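Local coordinates for protein secretin XcpQ (Pseudomonas aeruginosa, PDB 4E9J) that forms the outer membrane channel of the type II secretion system, through which exoproteins such as elastase are exported, this piece being its periplasmic N-terminal region, at residues E127-I132 against N149-S154; R116-Q121 against A158-I163; Q37-E40 against T45-V48. One frame throughout, in Å; residues are numbered along the deposited sequence.

Interactions 1 and 2 belong to the N1 domain and share one core. Their centres lie 9 Å apart, and strands 114-119 and 150-155 are antiparallel neighbours: L151 O is 2.8 Å from I118 N, and I153 O 2.8 Å from R116 N, both probable hydrogen bonds. Side chains also meet, I153 CD1 lying 3.5 Å from I163 CG2. Interaction 1 brings helix 125-132 to this sheet, while interaction 2 brings helix 157-171. Interaction 3 lies in N0, its centre 27 Å from both and its nearest atoms about 10 Å away. The N0 strand 55-61 pairs in parallel with 114-119, carrying one sheet across the domain boundary.

Interaction 1: residues E127-I132 against N149-S154; sequences ELIPLI and NALIIS
L151 offers its two methyls to two isoleucines of helix 125-132, and this fork carries most of the contact. The CB of L151 points from the strand toward the helix. Its CD1 meets I132 CD1 tip to tip at 3.4 Å. The other branch behaves differently: L151 CD2 lies alongside the end of I129, 3.3 Å from I129 CD1, the two side chains sliding past each other in opposite directions. Both separations are shorter than usual van der Waals contact, so the packing here is tight. The chi2 of I129, -97°, is well removed from a staggered value, which is consistent with some strain in placing its CD1 against the leucine. I132 takes the less common position in which CG1 sits between the backbone N and the carbonyl carbon (chi1 59°), and its extended chi2 carries CD1 out to the strand. That same methyl also reaches I153, whose CD1 is 4.0 Å away, two residues further along the strand on the same face. The contact is thus wholly apolar. The short axes of helix 127-132 and strand 150-154 approach to 10.3 Å, at 30°. Around the contact, I167 of helix 157-171 packs on L151 and I163 on I153, L142 of strand 141-145 touches I132 and I153, and strand 150-155 runs between 114-119 and 141-145, antiparallel to both.

Interaction 2: residues R116-Q121 against A158-I163; sequences RVIQVQ and ANIARI
R116 and I160 cross obliquely, and the methyl CG2 of the isoleucine is the hub of the contact. It lies 3.6 Å from R116 CD and sits over one face of the guanidinium group, 3.5 Å above its plane and offset toward the rim. The arginine is extended through its first two torsions and then bends at chi3 (-71°), which turns one face of the flat group to the methyl. I160 CD1 adds a contact to the root of the same chain, 4.0 Å from R116 CB. Deeper in, I118 CD1 approaches I160 CG2 at 4.2 Å, so one methyl serves both the aliphatic core and the arginine. The outer side is looser: A161, on the exposed surface of the helix, directs its CB away from the strand, and its backbone N stands 4.2 Å from R116 NH1 without a hydrogen bond. The polar end of R116 is held by carboxylates beyond the two segments, NH1 in a salt bridge to E164 and NE in another to E114, which would fix the rotation of the guanidinium. Strand 116-119 and helix 158-163 run nearly parallel, at 11°, their short axes approaching to 10.6 Å. Joining the first strand to the last helix of a beta-alpha-beta-beta-alpha unit with strand order 1-3-2, this packing fits the KH-like fold known for secretin N1 domains.

Interaction 3: residues Q37-E40 against T45-V48; sequences QISE and TFVV
Two similar first torsions bring S39 and F46 together: chi1 is -64° in the serine and -56° in the phenylalanine, each placing the group beyond CB anti to its own carbonyl carbon. S39 OG thereby comes to 3.3 Å from F46 CD2, approaching the ring obliquely. Next to it, I38 CG2 lies near the ring plane at the edge, 4.2 Å from F46 CE2, while the rest of the I38 side chain leads toward helix 66-79. The serine has other ties: its single hydroxyl proton is shared or alternates between two carbonyl oxygens, E44 O in the turn that joins the two segments and I35 O one helical turn back. A water donates to S39 OG at 2.6 Å and accepts a weak bond from F46 N, at 3.4 Å, so it links the helix and the strand. F46 also stacks on F73 of helix 66-79 and packs on A91 and I93, placing its ring between helices and sheet. Strand 46-48 forms the outer edge of a three-stranded sheet and pairs in parallel with 91-95. A short turn thus joins helix 31-42 to this edge strand, with the F46 ring packed against both helices, in the N0 fold of two helices flanked by sheets.

Interaction 1: residues E127-I132 against N149-S154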
# COMPACT_ATOMS: atom_id res chain seq x y z
N GLU A 127 -3.92 8.96 8.06
CA GLU A 127 -3.78 8.27 9.33
C GLU A 127 -4.85 7.18 9.57
O GLU A 127 -4.61 6.30 10.40
CB GLU A 127 -3.76 9.29 10.47
CG GLU A 127 -2.54 10.19 10.38
CD GLU A 127 -2.49 11.34 11.38
OE1 GLU A 127 -3.41 11.44 12.22
OE2 GLU A 127 -1.52 12.13 11.32
N LEU A 128 -6.02 7.24 8.90
CA LEU A 128 -7.06 6.22 9.08
C LEU A 128 -6.85 5.04 8.14
O LEU A 128 -7.26 3.95 8.50
CB LEU A 128 -8.47 6.82 8.87
CG LEU A 128 -8.83 8.03 9.76
CD1 LEU A 128 -10.19 8.55 9.41
CD2 LEU A 128 -8.83 7.66 11.26
N ILE A 129 -6.18 5.23 6.98
CA ILE A 129 -5.96 4.18 5.95
C ILE A 129 -5.45 2.83 6.53
O ILE A 129 -6.06 1.79 6.27
CB ILE A 129 -5.03 4.70 4.81
CG1 ILE A 129 -5.68 5.85 3.97
CG2 ILE A 129 -4.52 3.54 3.93
CD1 ILE A 129 -6.35 5.50 2.65
N PRO A 130 -4.34 2.79 7.32
CA PRO A 130 -3.91 1.48 7.85
C PRO A 130 -4.90 0.86 8.85
O PRO A 130 -4.89 -0.36 9.05
CB PRO A 130 -2.53 1.74 8.47
CG PRO A 130 -2.26 3.22 8.31
CD PRO A 130 -3.49 3.90 7.79
N LEU A 131 -5.78 1.68 9.45
CA LEU A 131 -6.76 1.16 10.40
C LEU A 131 -8.01 0.61 9.70
O LEU A 131 -8.73 -0.20 10.29
CB LEU A 131 -7.14 2.27 11.38
CG LEU A 131 -5.96 3.06 11.99
CD1 LEU A 131 -6.47 4.08 12.95
CD2 LEU A 131 -4.94 2.13 12.65
N ILE A 132 -8.28 1.03 8.47
CA ILE A 132 -9.46 0.53 7.76
C ILE A 132 -9.09 -0.50 6.69
O ILE A 132 -9.97 -1.24 6.27
CB ILE A 132 -10.35 1.68 7.21
CG1 ILE A 132 -9.59 2.59 6.24
CG2 ILE A 132 -10.95 2.50 8.38
CD1 ILE A 132 -10.46 3.43 5.40
N ASN A 149 -9.80 15.64 1.74
CA ASN A 149 -9.71 14.87 2.98
C ASN A 149 -10.77 13.74 2.97
O ASN A 149 -11.55 13.55 3.92
CB ASN A 149 -9.78 15.74 4.24
CG ASN A 149 -9.12 15.06 5.41
OD1 ASN A 149 -7.94 14.71 5.32
ND2 ASN A 149 -9.80 14.87 6.51
N ALA A 150 -10.77 13.00 1.86
CA ALA A 150 -11.71 11.94 1.62
C ALA A 150 -11.01 10.65 1.25
O ALA A 150 -9.85 10.65 0.83
CB ALA A 150 -12.68 12.36 0.50
N LEU A 151 -11.73 9.55 1.43
CA LEU A 151 -11.31 8.19 1.09
C LEU A 151 -12.21 7.72 -0.05
O LEU A 151 -13.40 7.97 0.01
CB LEU A 151 -11.56 7.24 2.28
CG LEU A 151 -10.68 7.41 3.49
CD1 LEU A 151 -11.23 6.61 4.67
CD2 LEU A 151 -9.26 6.99 3.20
N ILE A 152 -11.68 6.96 -1.00
CA ILE A 152 -12.48 6.31 -2.03
C ILE A 152 -12.44 4.83 -1.68
O ILE A 152 -11.35 4.28 -1.63
CB ILE A 152 -11.97 6.50 -3.46
CG1 ILE A 152 -12.07 7.95 -3.89
CG2 ILE A 152 -12.81 5.60 -4.44
CD1 ILE A 152 -11.18 8.30 -5.03
N ILE A 153 -13.60 4.21 -1.44
CA ILE A 153 -13.70 2.78 -1.13
C ILE A 153 -14.59 2.07 -2.17
O ILE A 153 -15.66 2.57 -2.46
CB ILE A 153 -14.33 2.57 0.28
CG1 ILE A 153 -13.54 3.37 1.34
CG2 ILE A 153 -14.45 1.05 0.63
CD1 ILE A 153 -13.41 2.73 2.79
N SER A 154 -14.19 0.88 -2.63
CA SER A 154 -15.01 0.04 -3.49
C SER A 154 -15.36 -1.26 -2.78
O SER A 154 -14.46 -1.95 -2.33
CB SER A 154 -14.33 -0.27 -4.82
OG SER A 154 -14.12 0.92 -5.55

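Interaction 2: residues R116-Q121 against A158-I163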
# COMPACT_ATOMS: atom_id res chain seq x y z
N ARG A 116 -17.56 4.44 -3.45
CA ARG A 116 -18.05 5.56 -2.66
C ARG A 116 -16.93 6.45 -2.13
O ARG A 116 -15.92 5.93 -1.68
CB ARG A 116 -18.86 5.02 -1.46
CG ARG A 116 -19.69 6.12 -0.83
CD ARG A 116 -20.41 5.68 0.40
NE ARG A 116 -21.51 4.76 0.09
CZ ARG A 116 -22.34 4.27 0.99
NH1 ARG A 116 -22.20 4.57 2.28
NH2 ARG A 116 -23.31 3.43 0.61
N VAL A 117 -17.10 7.79 -2.18
CA VAL A 117 -16.17 8.75 -1.60
C VAL A 117 -16.70 9.05 -0.20
O VAL A 117 -17.88 9.37 -0.05
CB VAL A 117 -16.05 10.04 -2.44
CG1 VAL A 117 -15.08 11.03 -1.78
CG2 VAL A 117 -15.59 9.74 -3.86
N ILE A 118 -15.86 8.93 0.82
CA ILE A 118 -16.22 9.15 2.22
C ILE A 118 -15.40 10.33 2.69
O ILE A 118 -14.19 10.23 2.75
CB ILE A 118 -15.94 7.89 3.10
CG1 ILE A 118 -16.74 6.68 2.57
CG2 ILE A 118 -16.32 8.14 4.56
CD1 ILE A 118 -16.54 5.35 3.35
N GLN A 119 -16.03 11.46 3.00
CA GLN A 119 -15.27 12.60 3.50
C GLN A 119 -15.03 12.37 4.99
O GLN A 119 -15.88 11.79 5.66
CB GLN A 119 -16.04 13.91 3.26
CG GLN A 119 -15.17 15.15 3.51
CD GLN A 119 -15.51 16.24 2.54
OE1 GLN A 119 -16.42 17.03 2.77
NE2 GLN A 119 -14.82 16.28 1.41
N VAL A 120 -13.84 12.70 5.46
CA VAL A 120 -13.42 12.58 6.87
C VAL A 120 -13.34 14.00 7.41
O VAL A 120 -12.76 14.87 6.77
CB VAL A 120 -12.08 11.82 6.98
CG1 VAL A 120 -11.60 11.72 8.43
CG2 VAL A 120 -12.22 10.41 6.37
N GLN A 121 -13.94 14.25 8.57
CA GLN A 121 -14.04 15.58 9.15
C GLN A 121 -12.85 16.08 9.96
O GLN A 121 -12.35 17.16 9.68
CB GLN A 121 -15.31 15.65 10.04
N ALA A 158 -23.68 -2.67 1.38
CA ALA A 158 -23.85 -2.96 2.82
C ALA A 158 -22.51 -2.98 3.55
O ALA A 158 -22.45 -2.61 4.71
CB ALA A 158 -24.56 -4.29 3.01
N ASN A 159 -21.45 -3.38 2.85
CA ASN A 159 -20.11 -3.40 3.43
C ASN A 159 -19.56 -1.98 3.58
O ASN A 159 -18.92 -1.67 4.59
CB ASN A 159 -19.16 -4.24 2.59
N ILE A 160 -19.84 -1.09 2.58
CA ILE A 160 -19.37 0.29 2.63
C ILE A 160 -20.01 1.02 3.82
O ILE A 160 -19.30 1.74 4.51
CB ILE A 160 -19.55 1.07 1.32
CG1 ILE A 160 -18.84 0.35 0.15
CG2 ILE A 160 -19.01 2.52 1.50
CD1 ILE A 160 -18.91 1.00 -1.17
N ALA A 161 -21.32 0.83 4.06
CA ALA A 161 -22.03 1.45 5.19
C ALA A 161 -21.37 1.07 6.52
O ALA A 161 -21.24 1.92 7.39
CB ALA A 161 -23.51 1.03 5.18
N ARG A 162 -20.95 -0.22 6.65
CA ARG A 162 -20.29 -0.71 7.87
C ARG A 162 -18.95 -0.01 8.06
O ARG A 162 -18.66 0.43 9.17
CB ARG A 162 -20.12 -2.24 7.84
N ILE A 163 -18.16 0.15 6.96
CA ILE A 163 -16.86 0.84 7.04
C ILE A 163 -17.06 2.33 7.35
O ILE A 163 -16.28 2.91 8.09
CB ILE A 163 -16.01 0.58 5.76
CG1 ILE A 163 -15.63 -0.90 5.67
CG2 ILE A 163 -14.73 1.47 5.74
CD1 ILE A 163 -15.21 -1.34 4.29

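Interaction 3: residues Q37-E40 against T45-V48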
# COMPACT_ATOMS: atom_id res chain seq x y z
N GLN A 37 -19.81 10.18 -19.01
CA GLN A 37 -20.04 11.29 -18.08
C GLN A 37 -18.72 11.94 -17.68
O GLN A 37 -18.65 13.17 -17.56
CB GLN A 37 -20.78 10.81 -16.82
CG GLN A 37 -22.25 10.47 -17.03
CD GLN A 37 -23.10 11.62 -17.53
OE1 GLN A 37 -23.88 11.46 -18.47
NE2 GLN A 37 -22.98 12.81 -16.92
N ILE A 38 -17.66 11.13 -17.45
CA ILE A 38 -16.37 11.70 -17.07
C ILE A 38 -15.83 12.54 -18.23
O ILE A 38 -15.19 13.57 -18.00
CB ILE A 38 -15.36 10.60 -16.60
CG1 ILE A 38 -15.80 9.99 -15.23
CG2 ILE A 38 -13.93 11.16 -16.49
CD1 ILE A 38 -15.62 10.89 -13.99
N SER A 39 -16.08 12.10 -19.47
CA SER A 39 -15.65 12.86 -20.65
C SER A 39 -16.41 14.17 -20.76
O SER A 39 -15.80 15.17 -21.10
CB SER A 39 -15.88 12.08 -21.94
OG SER A 39 -15.08 10.92 -21.96
N GLU A 40 -17.72 14.17 -20.46
CA GLU A 40 -18.54 15.40 -20.51
C GLU A 40 -18.05 16.43 -19.52
O GLU A 40 -17.98 17.61 -19.87
CB GLU A 40 -20.03 15.10 -20.30
N THR A 45 -11.31 12.93 -24.02
CA THR A 45 -11.93 11.96 -24.92
C THR A 45 -11.18 10.62 -24.76
O THR A 45 -9.94 10.59 -24.78
CB THR A 45 -11.86 12.46 -26.37
OG1 THR A 45 -12.36 13.80 -26.42
CG2 THR A 45 -12.64 11.58 -27.32
N PHE A 46 -11.92 9.52 -24.59
CA PHE A 46 -11.36 8.18 -24.42
C PHE A 46 -11.86 7.25 -25.54
O PHE A 46 -13.02 7.34 -25.91
CB PHE A 46 -11.80 7.57 -23.10
CG PHE A 46 -11.49 8.39 -21.87
CD1 PHE A 46 -10.18 8.51 -21.40
CD2 PHE A 46 -12.49 9.04 -21.18
CE1 PHE A 46 -9.90 9.28 -20.26
CE2 PHE A 46 -12.21 9.80 -20.05
CZ PHE A 46 -10.92 9.94 -19.61
N VAL A 47 -11.04 6.31 -26.00
CA VAL A 47 -11.50 5.22 -26.88
C VAL A 47 -11.61 4.04 -25.91
O VAL A 47 -10.67 3.78 -25.18
CB VAL A 47 -10.56 4.89 -28.06
CG1 VAL A 47 -11.03 3.65 -28.80
CG2 VAL A 47 -10.49 6.07 -29.02
N VAL A 48 -12.76 3.39 -25.84
CA VAL A 48 -12.97 2.30 -24.89
C VAL A 48 -12.76 0.97 -25.61
O VAL A 48 -13.52 0.68 -26.52
CB VAL A 48 -14.38 2.44 -24.28
CG1 VAL A 48 -14.70 1.28 -23.37
CG2 VAL A 48 -14.50 3.75 -23.53
O HOH W 1 -15.25 9.47 -24.15